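Long-range contacts in Exo-poly-alpha-D-galacturonosidase (Thermotoga maritima, PDB 3JUR), which probably hydrolyses the alpha-linked galacturonic acid chains of pectin as a polygalacturonase of glycosyl hydrolase family 28: residues Pro94-Thr103 against Asn112-Leu120; Leu188-Tyr196 against Ile208-Val219. All blocks are in the same frame, centred on the assembly; numbering follows the deposited sequence.

Contact 1 of 2, residues Pro94-Thr103 against Asn112-Leu120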
loop_
_atom_site.group_PDB
_atom_site.type_symbol
_atom_site.label_atom_id
_atom_site.label_comp_id
_atom_site.label_asym_id
_atom_site.label_seq_id
_atom_site.Cartn_x
_atom_site.Cartn_y
_atom_site.Cartn_z
ATOM N N PRO D 94 3.306 -55.856 16.480
ATOM C CA PRO D 94 3.225 -56.077 15.027
ATOM C C PRO D 94 2.718 -57.470 14.653
ATOM O O PRO D 94 1.990 -57.619 13.671
ATOM C CB PRO D 94 4.673 -55.887 14.564
ATOM C CG PRO D 94 5.263 -54.972 15.577
ATOM C CD PRO D 94 4.650 -55.399 16.881
ATOM N N GLU D 95 3.097 -58.469 15.449
ATOM C CA GLU D 95 2.648 -59.853 15.277
ATOM C C GLU D 95 1.127 -59.948 15.114
ATOM O O GLU D 95 0.628 -60.745 14.317
ATOM C CB GLU D 95 3.120 -60.706 16.463
ATOM C CG GLU D 95 3.430 -62.155 16.121
ATOM C CD GLU D 95 4.860 -62.366 15.626
ATOM O OE1 GLU D 95 5.222 -61.840 14.546
ATOM O OE2 GLU D 95 5.621 -63.076 16.320
ATOM N N ARG D 96 0.402 -59.108 15.854
ATOM C CA ARG D 96 -1.065 -59.055 15.798
ATOM C C ARG D 96 -1.638 -58.592 14.462
ATOM O O ARG D 96 -2.828 -58.767 14.208
ATOM C CB ARG D 96 -1.611 -58.189 16.937
ATOM C CG ARG D 96 -1.422 -58.820 18.314
ATOM C CD ARG D 96 -1.911 -57.890 19.401
ATOM N NE ARG D 96 -1.708 -58.454 20.728
ATOM C CZ ARG D 96 -2.622 -59.138 21.412
ATOM N NH1 ARG D 96 -3.831 -59.356 20.904
ATOM N NH2 ARG D 96 -2.323 -59.599 22.616
ATOM N N TYR D 97 -0.786 -58.023 13.610
ATOM C CA TYR D 97 -1.212 -57.404 12.353
ATOM C C TYR D 97 -0.841 -58.271 11.150
ATOM O O TYR D 97 -0.763 -57.804 10.010
ATOM C CB TYR D 97 -0.654 -55.973 12.257
ATOM C CG TYR D 97 -1.147 -55.113 13.399
ATOM C CD1 TYR D 97 -2.252 -54.281 13.242
ATOM C CD2 TYR D 97 -0.536 -55.168 14.656
ATOM C CE1 TYR D 97 -2.727 -53.515 14.300
ATOM C CE2 TYR D 97 -1.004 -54.403 15.720
ATOM C CZ TYR D 97 -2.099 -53.577 15.533
ATOM O OH TYR D 97 -2.571 -52.816 16.577
ATOM N N LEU D 98 -0.626 -59.550 11.431
ATOM C CA LEU D 98 -0.375 -60.558 10.414
ATOM C C LEU D 98 -1.524 -61.579 10.434
ATOM O O LEU D 98 -2.205 -61.709 11.454
ATOM C CB LEU D 98 0.974 -61.241 10.674
ATOM C CG LEU D 98 2.241 -60.379 10.603
ATOM C CD1 LEU D 98 3.432 -61.121 11.204
ATOM C CD2 LEU D 98 2.541 -59.941 9.174
ATOM N N PRO D 99 -1.744 -62.313 9.323
ATOM C CA PRO D 99 -0.983 -62.315 8.065
ATOM C C PRO D 99 -1.040 -61.001 7.300
ATOM O O PRO D 99 -1.923 -60.162 7.542
ATOM C CB PRO D 99 -1.643 -63.438 7.246
ATOM C CG PRO D 99 -2.975 -63.654 7.873
ATOM C CD PRO D 99 -2.788 -63.355 9.325
ATOM N N VAL D 100 -0.091 -60.838 6.380
ATOM C CA VAL D 100 -0.032 -59.677 5.492
ATOM C C VAL D 100 -1.319 -59.531 4.674
ATOM O O VAL D 100 -1.944 -60.522 4.307
ATOM C CB VAL D 100 1.208 -59.734 4.547
ATOM C CG1 VAL D 100 2.494 -59.534 5.335
ATOM C CG2 VAL D 100 1.261 -61.061 3.776
ATOM N N VAL D 101 -1.718 -58.288 4.422
ATOM C CA VAL D 101 -2.892 -57.993 3.597
ATOM C C VAL D 101 -2.509 -57.053 2.455
ATOM O O VAL D 101 -1.457 -56.409 2.509
ATOM C CB VAL D 101 -4.050 -57.360 4.424
ATOM C CG1 VAL D 101 -4.526 -58.313 5.512
ATOM C CG2 VAL D 101 -3.642 -55.998 5.017
ATOM N N LEU D 102 -3.352 -56.983 1.425
ATOM C CA LEU D 102 -3.172 -56.021 0.343
ATOM C C LEU D 102 -3.278 -54.617 0.907
ATOM O O LEU D 102 -4.290 -54.255 1.509
ATOM C CB LEU D 102 -4.215 -56.221 -0.761
ATOM C CG LEU D 102 -4.240 -55.216 -1.922
ATOM C CD1 LEU D 102 -2.977 -55.293 -2.786
ATOM C CD2 LEU D 102 -5.476 -55.446 -2.774
ATOM N N THR D 103 -2.222 -53.834 0.713
ATOM C CA THR D 103 -2.155 -52.482 1.251
ATOM C C THR D 103 -1.203 -51.621 0.408
ATOM O O THR D 103 -0.879 -51.971 -0.737
ATOM C CB THR D 103 -1.807 -52.481 2.788
ATOM O OG1 THR D 103 -2.014 -51.173 3.345
ATOM C CG2 THR D 103 -0.371 -52.943 3.060
ATOM N N ASN D 112 1.643 -56.384 3.418
ATOM C CA ASN D 112 2.295 -55.911 4.631
ATOM C C ASN D 112 1.330 -55.988 5.810
ATOM O O ASN D 112 0.178 -56.399 5.646
ATOM C CB ASN D 112 2.794 -54.470 4.430
ATOM C CG ASN D 112 3.721 -53.997 5.547
ATOM O OD1 ASN D 112 4.480 -54.779 6.130
ATOM N ND2 ASN D 112 3.665 -52.705 5.841
ATOM N N TYR D 113 1.813 -55.596 6.989
ATOM C CA TYR D 113 1.009 -55.531 8.207
ATOM C C TYR D 113 -0.351 -54.901 7.937
ATOM O O TYR D 113 -0.455 -53.914 7.195
ATOM C CB TYR D 113 1.742 -54.728 9.293
ATOM C CG TYR D 113 2.967 -55.420 9.865
ATOM C CD1 TYR D 113 2.843 -56.579 10.632
ATOM C CD2 TYR D 113 4.246 -54.905 9.650
ATOM C CE1 TYR D 113 3.963 -57.216 11.160
ATOM C CE2 TYR D 113 5.376 -55.529 10.177
ATOM C CZ TYR D 113 5.228 -56.690 10.928
ATOM O OH TYR D 113 6.336 -57.322 11.456
ATOM N N SER D 114 -1.387 -55.480 8.534
ATOM C CA SER D 114 -2.739 -54.939 8.430
ATOM C C SER D 114 -2.825 -53.512 8.979
ATOM O O SER D 114 -2.264 -53.224 10.039
ATOM C CB SER D 114 -3.726 -55.835 9.183
ATOM O OG SER D 114 -5.025 -55.261 9.197
ATOM N N PRO D 115 -3.523 -52.612 8.259
ATOM C CA PRO D 115 -3.930 -51.355 8.897
ATOM C C PRO D 115 -4.769 -51.664 10.143
ATOM O O PRO D 115 -5.359 -52.747 10.230
ATOM C CB PRO D 115 -4.787 -50.685 7.826
ATOM C CG PRO D 115 -4.231 -51.190 6.554
ATOM C CD PRO D 115 -3.868 -52.627 6.827
ATOM N N LEU D 116 -4.814 -50.729 11.094
ATOM C CA LEU D 116 -5.484 -50.966 12.375
ATOM C C LEU D 116 -7.000 -51.139 12.206
ATOM O O LEU D 116 -7.615 -51.964 12.875
ATOM C CB LEU D 116 -5.145 -49.873 13.408
ATOM C CG LEU D 116 -3.732 -49.264 13.510
ATOM C CD1 LEU D 116 -3.583 -48.501 14.821
ATOM C CD2 LEU D 116 -2.586 -50.247 13.348
ATOM N N VAL D 117 -7.594 -50.355 11.312
ATOM C CA VAL D 117 -8.979 -50.571 10.889
ATOM C C VAL D 117 -8.937 -50.747 9.372
ATOM O O VAL D 117 -8.433 -49.884 8.657
ATOM C CB VAL D 117 -9.909 -49.389 11.283
ATOM C CG1 VAL D 117 -11.352 -49.706 10.933
ATOM C CG2 VAL D 117 -9.795 -49.081 12.767
ATOM N N TYR D 118 -9.448 -51.872 8.889
ATOM C CA TYR D 118 -9.236 -52.279 7.500
ATOM C C TYR D 118 -10.504 -52.791 6.829
ATOM O O TYR D 118 -11.219 -53.647 7.377
ATOM C CB TYR D 118 -8.131 -53.348 7.453
ATOM C CG TYR D 118 -7.718 -53.857 6.073
ATOM C CD1 TYR D 118 -7.100 -53.013 5.143
ATOM C CD2 TYR D 118 -7.903 -55.198 5.723
ATOM C CE1 TYR D 118 -6.699 -53.483 3.892
ATOM C CE2 TYR D 118 -7.509 -55.683 4.476
ATOM C CZ TYR D 118 -6.907 -54.820 3.566
ATOM O OH TYR D 118 -6.517 -55.297 2.335
ATOM N N ALA D 119 -10.768 -52.262 5.637
ATOM C CA ALA D 119 -11.800 -52.799 4.749
ATOM C C ALA D 119 -11.245 -52.935 3.332
ATOM O O ALA D 119 -10.645 -51.999 2.803
ATOM C CB ALA D 119 -13.039 -51.909 4.758
ATOM N N LEU D 120 -11.448 -54.101 2.726
ATOM C CA LEU D 120 -10.989 -54.355 1.363
ATOM C C LEU D 120 -12.156 -54.788 0.490
ATOM O O LEU D 120 -12.870 -55.726 0.837
ATOM C CB LEU D 120 -9.898 -55.436 1.354
ATOM C CG LEU D 120 -9.493 -56.029 -0.004
ATOM C CD1 LEU D 120 -8.757 -55.005 -0.870
ATOM C CD2 LEU D 120 -8.655 -57.292 0.181
HETATM O O HOH W 1 6.000 -59.617 13.391
#

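Contact 2 of 2, residues Leu188-Tyr196 against Ile208-Val219. Unlike the reference sequence in segment 208-219: Ile216 (reference Val).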
loop_
_atom_site.group_PDB
_atom_site.type_symbol
_atom_site.label_atom_id
_atom_site.label_comp_id
_atom_site.label_asym_id
_atom_site.label_seq_id
_atom_site.Cartn_x
_atom_site.Cartn_y
_atom_site.Cartn_z
ATOM N N LEU D 188 8.111 -51.637 7.648
ATOM C CA LEU D 188 7.174 -50.707 7.029
ATOM C C LEU D 188 5.883 -50.639 7.849
ATOM O O LEU D 188 5.108 -51.607 7.885
ATOM C CB LEU D 188 6.878 -51.128 5.584
ATOM C CG LEU D 188 8.077 -51.344 4.645
ATOM C CD1 LEU D 188 7.622 -51.963 3.330
ATOM C CD2 LEU D 188 8.836 -50.037 4.397
ATOM N N ARG D 189 5.674 -49.502 8.515
ATOM C CA ARG D 189 4.465 -49.252 9.316
ATOM C C ARG D 189 3.185 -49.314 8.480
ATOM O O ARG D 189 3.205 -49.003 7.291
ATOM C CB ARG D 189 4.535 -47.880 9.984
ATOM C CG ARG D 189 5.560 -47.747 11.097
ATOM C CD ARG D 189 5.807 -46.270 11.363
ATOM N NE ARG D 189 6.524 -45.628 10.260
ATOM C CZ ARG D 189 6.454 -44.331 9.962
ATOM N NH1 ARG D 189 5.684 -43.505 10.669
ATOM N NH2 ARG D 189 7.152 -43.856 8.942
ATOM N N PRO D 190 2.066 -49.729 9.100
ATOM C CA PRO D 190 0.780 -49.734 8.408
ATOM C C PRO D 190 0.041 -48.398 8.576
ATOM O O PRO D 190 0.353 -47.641 9.501
ATOM C CB PRO D 190 0.023 -50.848 9.122
ATOM C CG PRO D 190 0.540 -50.802 10.524
ATOM C CD PRO D 190 1.981 -50.383 10.425
ATOM N N SER D 191 -0.910 -48.114 7.685
ATOM C CA SER D 191 -1.843 -46.995 7.867
ATOM C C SER D 191 -2.736 -47.268 9.085
ATOM O O SER D 191 -2.839 -48.414 9.540
ATOM C CB SER D 191 -2.709 -46.804 6.620
ATOM O OG SER D 191 -1.957 -46.330 5.512
ATOM N N PHE D 192 -3.364 -46.225 9.624
ATOM C CA PHE D 192 -4.298 -46.397 10.732
ATOM C C PHE D 192 -5.640 -46.933 10.200
ATOM O O PHE D 192 -5.927 -48.119 10.324
ATOM C CB PHE D 192 -4.482 -45.084 11.505
ATOM C CG PHE D 192 -5.072 -45.246 12.889
ATOM C CD1 PHE D 192 -4.592 -44.474 13.944
ATOM C CD2 PHE D 192 -6.106 -46.151 13.141
ATOM C CE1 PHE D 192 -5.128 -44.600 15.225
ATOM C CE2 PHE D 192 -6.654 -46.279 14.417
ATOM C CZ PHE D 192 -6.159 -45.504 15.464
ATOM N N VAL D 193 -6.444 -46.055 9.601
ATOM C CA VAL D 193 -7.724 -46.453 9.014
ATOM C C VAL D 193 -7.571 -46.511 7.492
ATOM O O VAL D 193 -7.222 -45.513 6.859
ATOM C CB VAL D 193 -8.871 -45.467 9.412
ATOM C CG1 VAL D 193 -10.205 -45.895 8.799
ATOM C CG2 VAL D 193 -8.994 -45.337 10.931
ATOM N N GLN D 194 -7.818 -47.681 6.908
ATOM C CA GLN D 194 -7.664 -47.852 5.466
ATOM C C GLN D 194 -8.863 -48.549 4.845
ATOM O O GLN D 194 -9.261 -49.630 5.272
ATOM C CB GLN D 194 -6.360 -48.592 5.123
ATOM C CG GLN D 194 -5.992 -48.571 3.627
ATOM C CD GLN D 194 -4.633 -49.202 3.336
ATOM O OE1 GLN D 194 -4.485 -50.425 3.318
ATOM N NE2 GLN D 194 -3.634 -48.359 3.097
ATOM N N PHE D 195 -9.453 -47.883 3.856
ATOM C CA PHE D 195 -10.477 -48.461 3.000
ATOM C C PHE D 195 -9.823 -48.694 1.648
ATOM O O PHE D 195 -9.371 -47.746 0.999
ATOM C CB PHE D 195 -11.663 -47.497 2.847
ATOM C CG PHE D 195 -12.305 -47.113 4.153
ATOM C CD1 PHE D 195 -13.301 -47.911 4.714
ATOM C CD2 PHE D 195 -11.913 -45.952 4.826
ATOM C CE1 PHE D 195 -13.895 -47.572 5.930
ATOM C CE2 PHE D 195 -12.504 -45.601 6.043
ATOM C CZ PHE D 195 -13.495 -46.420 6.597
ATOM N N TYR D 196 -9.756 -49.954 1.235
ATOM C CA TYR D 196 -9.092 -50.320 -0.017
ATOM C C TYR D 196 -10.104 -50.803 -1.054
ATOM O O TYR D 196 -10.781 -51.819 -0.851
ATOM C CB TYR D 196 -8.021 -51.386 0.234
ATOM C CG TYR D 196 -6.796 -51.209 -0.626
ATOM C CD1 TYR D 196 -5.651 -50.584 -0.121
ATOM C CD2 TYR D 196 -6.785 -51.641 -1.950
ATOM C CE1 TYR D 196 -4.518 -50.406 -0.916
ATOM C CE2 TYR D 196 -5.662 -51.473 -2.752
ATOM C CZ TYR D 196 -4.533 -50.858 -2.233
ATOM O OH TYR D 196 -3.432 -50.685 -3.037
ATOM N N ILE D 208 -8.987 -39.281 16.501
ATOM C CA ILE D 208 -7.893 -40.213 16.190
ATOM C C ILE D 208 -6.561 -39.710 16.743
ATOM O O ILE D 208 -6.119 -38.610 16.399
ATOM C CB ILE D 208 -7.764 -40.461 14.667
ATOM C CG1 ILE D 208 -9.041 -41.117 14.119
ATOM C CG2 ILE D 208 -6.535 -41.333 14.356
ATOM C CD1 ILE D 208 -9.140 -41.092 12.617
ATOM N N ILE D 209 -5.937 -40.537 17.588
ATOM C CA ILE D 209 -4.674 -40.230 18.280
ATOM C C ILE D 209 -3.626 -41.349 18.125
ATOM O O ILE D 209 -3.967 -42.506 17.815
ATOM C CB ILE D 209 -4.891 -39.952 19.807
ATOM C CG1 ILE D 209 -5.461 -41.183 20.532
ATOM C CG2 ILE D 209 -5.798 -38.742 20.024
ATOM C CD1 ILE D 209 -5.660 -40.984 22.034
ATOM N N ASN D 210 -2.355 -40.994 18.347
ATOM C CA ASN D 210 -1.247 -41.949 18.393
ATOM C C ASN D 210 -1.228 -42.877 17.173
ATOM O O ASN D 210 -1.214 -44.108 17.310
ATOM C CB ASN D 210 -1.278 -42.791 19.689
ATOM C CG ASN D 210 -1.420 -41.950 20.957
ATOM O OD1 ASN D 210 -0.693 -40.981 21.173
ATOM N ND2 ASN D 210 -2.342 -42.350 21.820
ATOM N N SER D 211 -1.233 -42.280 15.986
ATOM C CA SER D 211 -1.244 -43.037 14.738
ATOM C C SER D 211 0.154 -43.554 14.393
ATOM O O SER D 211 1.142 -42.820 14.551
ATOM C CB SER D 211 -1.778 -42.173 13.602
ATOM O OG SER D 211 -1.727 -42.856 12.360
ATOM N N PRO D 212 0.243 -44.821 13.933
ATOM C CA PRO D 212 1.524 -45.383 13.496
ATOM C C PRO D 212 2.143 -44.557 12.370
ATOM O O PRO D 212 3.345 -44.268 12.400
ATOM C CB PRO D 212 1.141 -46.779 12.995
ATOM C CG PRO D 212 -0.058 -47.137 13.810
ATOM C CD PRO D 212 -0.822 -45.838 13.945
ATOM N N MET D 213 1.301 -44.166 11.414
ATOM C CA MET D 213 1.702 -43.418 10.230
ATOM C C MET D 213 0.477 -42.620 9.727
ATOM O O MET D 213 -0.077 -41.820 10.489
ATOM C CB MET D 213 2.278 -44.373 9.178
ATOM C CG MET D 213 3.095 -43.687 8.094
ATOM S SD MET D 213 4.052 -44.871 7.140
ATOM C CE MET D 213 4.512 -43.865 5.729
ATOM N N TRP D 214 0.034 -42.836 8.485
ATOM C CA TRP D 214 -1.102 -42.063 7.938
ATOM C C TRP D 214 -2.399 -42.426 8.659
ATOM O O TRP D 214 -2.655 -43.608 8.936
ATOM C CB TRP D 214 -1.271 -42.265 6.428
ATOM C CG TRP D 214 -0.066 -41.923 5.576
ATOM C CD1 TRP D 214 1.119 -41.385 5.991
ATOM C CD2 TRP D 214 0.039 -42.071 4.153
ATOM N NE1 TRP D 214 1.961 -41.199 4.918
ATOM C CE2 TRP D 214 1.323 -41.613 3.778
ATOM C CE3 TRP D 214 -0.826 -42.557 3.157
ATOM C CZ2 TRP D 214 1.763 -41.624 2.445
ATOM C CZ3 TRP D 214 -0.393 -42.559 1.834
ATOM C CH2 TRP D 214 0.893 -42.101 1.490
ATOM N N CYS D 215 -3.212 -41.416 8.966
ATOM C CA CYS D 215 -4.360 -41.610 9.855
ATOM C C CYS D 215 -5.579 -42.154 9.126
ATOM O O CYS D 215 -6.079 -43.223 9.477
ATOM C CB CYS D 215 -4.692 -40.341 10.645
ATOM S SG CYS D 215 -3.383 -39.821 11.797
ATOM N N ILE D 216 -6.051 -41.434 8.113
ATOM C CA ILE D 216 -7.176 -41.900 7.301
ATOM C C ILE D 216 -6.774 -42.037 5.836
ATOM O O ILE D 216 -6.467 -41.039 5.161
ATOM C CB ILE D 216 -8.410 -41.004 7.457
ATOM C CG1 ILE D 216 -8.859 -41.009 8.926
ATOM C CG2 ILE D 216 -9.530 -41.484 6.528
ATOM C CD1 ILE D 216 -10.180 -40.328 9.181
ATOM N N HIS D 217 -6.792 -43.276 5.351
ATOM C CA HIS D 217 -6.200 -43.602 4.058
ATOM C C HIS D 217 -7.156 -44.372 3.140
ATOM O O HIS D 217 -7.050 -45.594 3.021
ATOM C CB HIS D 217 -4.875 -44.359 4.278
ATOM C CG HIS D 217 -4.044 -44.528 3.041
ATOM N ND1 HIS D 217 -3.035 -45.464 2.949
ATOM C CD2 HIS D 217 -4.076 -43.892 1.846
ATOM C CE1 HIS D 217 -2.481 -45.395 1.754
ATOM N NE2 HIS D 217 -3.096 -44.449 1.063
ATOM N N PRO D 218 -8.106 -43.657 2.494
ATOM C CA PRO D 218 -8.924 -44.322 1.484
ATOM C C PRO D 218 -8.140 -44.465 0.184
ATOM O O PRO D 218 -7.480 -43.510 -0.255
ATOM C CB PRO D 218 -10.122 -43.380 1.301
ATOM C CG PRO D 218 -9.664 -42.050 1.771
ATOM C CD PRO D 218 -8.455 -42.227 2.645
ATOM N N VAL D 219 -8.211 -45.651 -0.413
ATOM C CA VAL D 219 -7.440 -45.971 -1.610
ATOM C C VAL D 219 -8.371 -46.558 -2.657
ATOM O O VAL D 219 -9.147 -47.469 -2.361
ATOM C CB VAL D 219 -6.300 -46.991 -1.316
ATOM C CG1 VAL D 219 -5.458 -47.252 -2.566
ATOM C CG2 VAL D 219 -5.416 -46.519 -0.165
#

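Contact 1 of 2, residues Pro94-Thr103 against Asn112-Leu120
Val101 and Asn112 form an antiparallel hydrogen-bonded pair, Val101 N giving to Asn112 O at 2.9 Å and Asn112 N to Val101 O. Farther back along the loop, Tyr97 O accepts Ser114 N at 2.8 Å. On the side-chain side of the Val101-Asn112 bridge, Val101 and Tyr118 approach from opposite directions, and Val101 CG2 lies over one face of the Tyr118 ring, 4.0 Å from its centroid and displaced toward the rim. The Tyr118 side chain leaves with CG anti to the backbone N (chi1 -177°) and reaches across to the loop, where OH donates to Leu102 O at 2.6 Å, in the carbonyl plane. Tyr118 belongs to strand 117-120, which lies in the parallel beta-helix between strands 68-75 and 193-196; the phenol thus ties a coil of the solenoid to the loop and short hairpin (strands 103-105 and 108-112) that leave it. At the other end, Leu98 rests its CG 3.6 Å from Tyr113 CE1, and Pro94 CB meets the same ring near its hydroxyl. A water joins that hydroxyl to Glu95 OE1. Leu116 reaches Tyr97 with CD2, which comes to 3.4 Å from CE1 of that ring, whose own hydroxyl is held by Ile91 O.

Contact 2 of 2, residues Leu188-Tyr196 against Ile208-Val219
The guanidinium group of Arg189 lies flat against Met213, whose SD sits 3.7 Å above the plane, over its centre, with the two side chains crossing at about a right angle. A bend at chi3 (-70°) turns the arginine so that NH1 reaches Pro212 O at 3.0 Å on a lone pair; the same NH1 also bonds Pro236 O, while NH2 is held by Asn237 and Gln160. Replacing this arginine by an alanine is likely to leave Pro212 O and Pro236 O without their shared donor and to uncover one side of the Met213 thioether. Along the chain from there, the His217 ring is sandwiched between Trp214 CE3, over its centre, and Val219 CG2, offset toward the rim of the opposite face. Its rotation is fixed at both nitrogens, since ND1 shares a 2.9 Å hydrogen bond with Ser191 OG at the ring edge and NE2 is bonded to Glu244. Val219 also turns CG1 onto a face of Tyr196, 4.0 Å from the ring centroid. Phe192 slides past Ile208, CE1 to CG2 at 3.7 Å, and presents its edge to Ile209 O and Ser211 CB. Along the backbone, Val193 N bonds to Cys215 O and Val193 O receives His217 N at 2.7 Å, while Phe195 O receives Val219 N. The weakly bonded strand 216-219 runs parallel to 193-196, their axes 5° apart, with equivalent residues of successive coils stacked in register, as in the right-handed parallel beta-helix of family 28 glycosidases.

Contacts 1 and 2 follow one another along the chain and meet in the beta-helix, where strands 117-120 and 193-196 are neighbours; Ala119 O probably bonds to Tyr196 N there. Contact 2 is the buried one, its centre about 9 Å from that of the chain, and joins successive coils through parallel strand pairing. Contact 1, its centre about 19 Å from that of the chain and only partly buried, instead holds a loop against a coil through antiparallel bonds and tyrosines, one of them reached by water. An arginine and a histidine, both buried, are held by several hydrogen bonds in contact 2. Between the two, Thr103 OG1 of contact 1 meets Gln194 OE1 of contact 2 at 2.6 Å, a probable hydrogen bond.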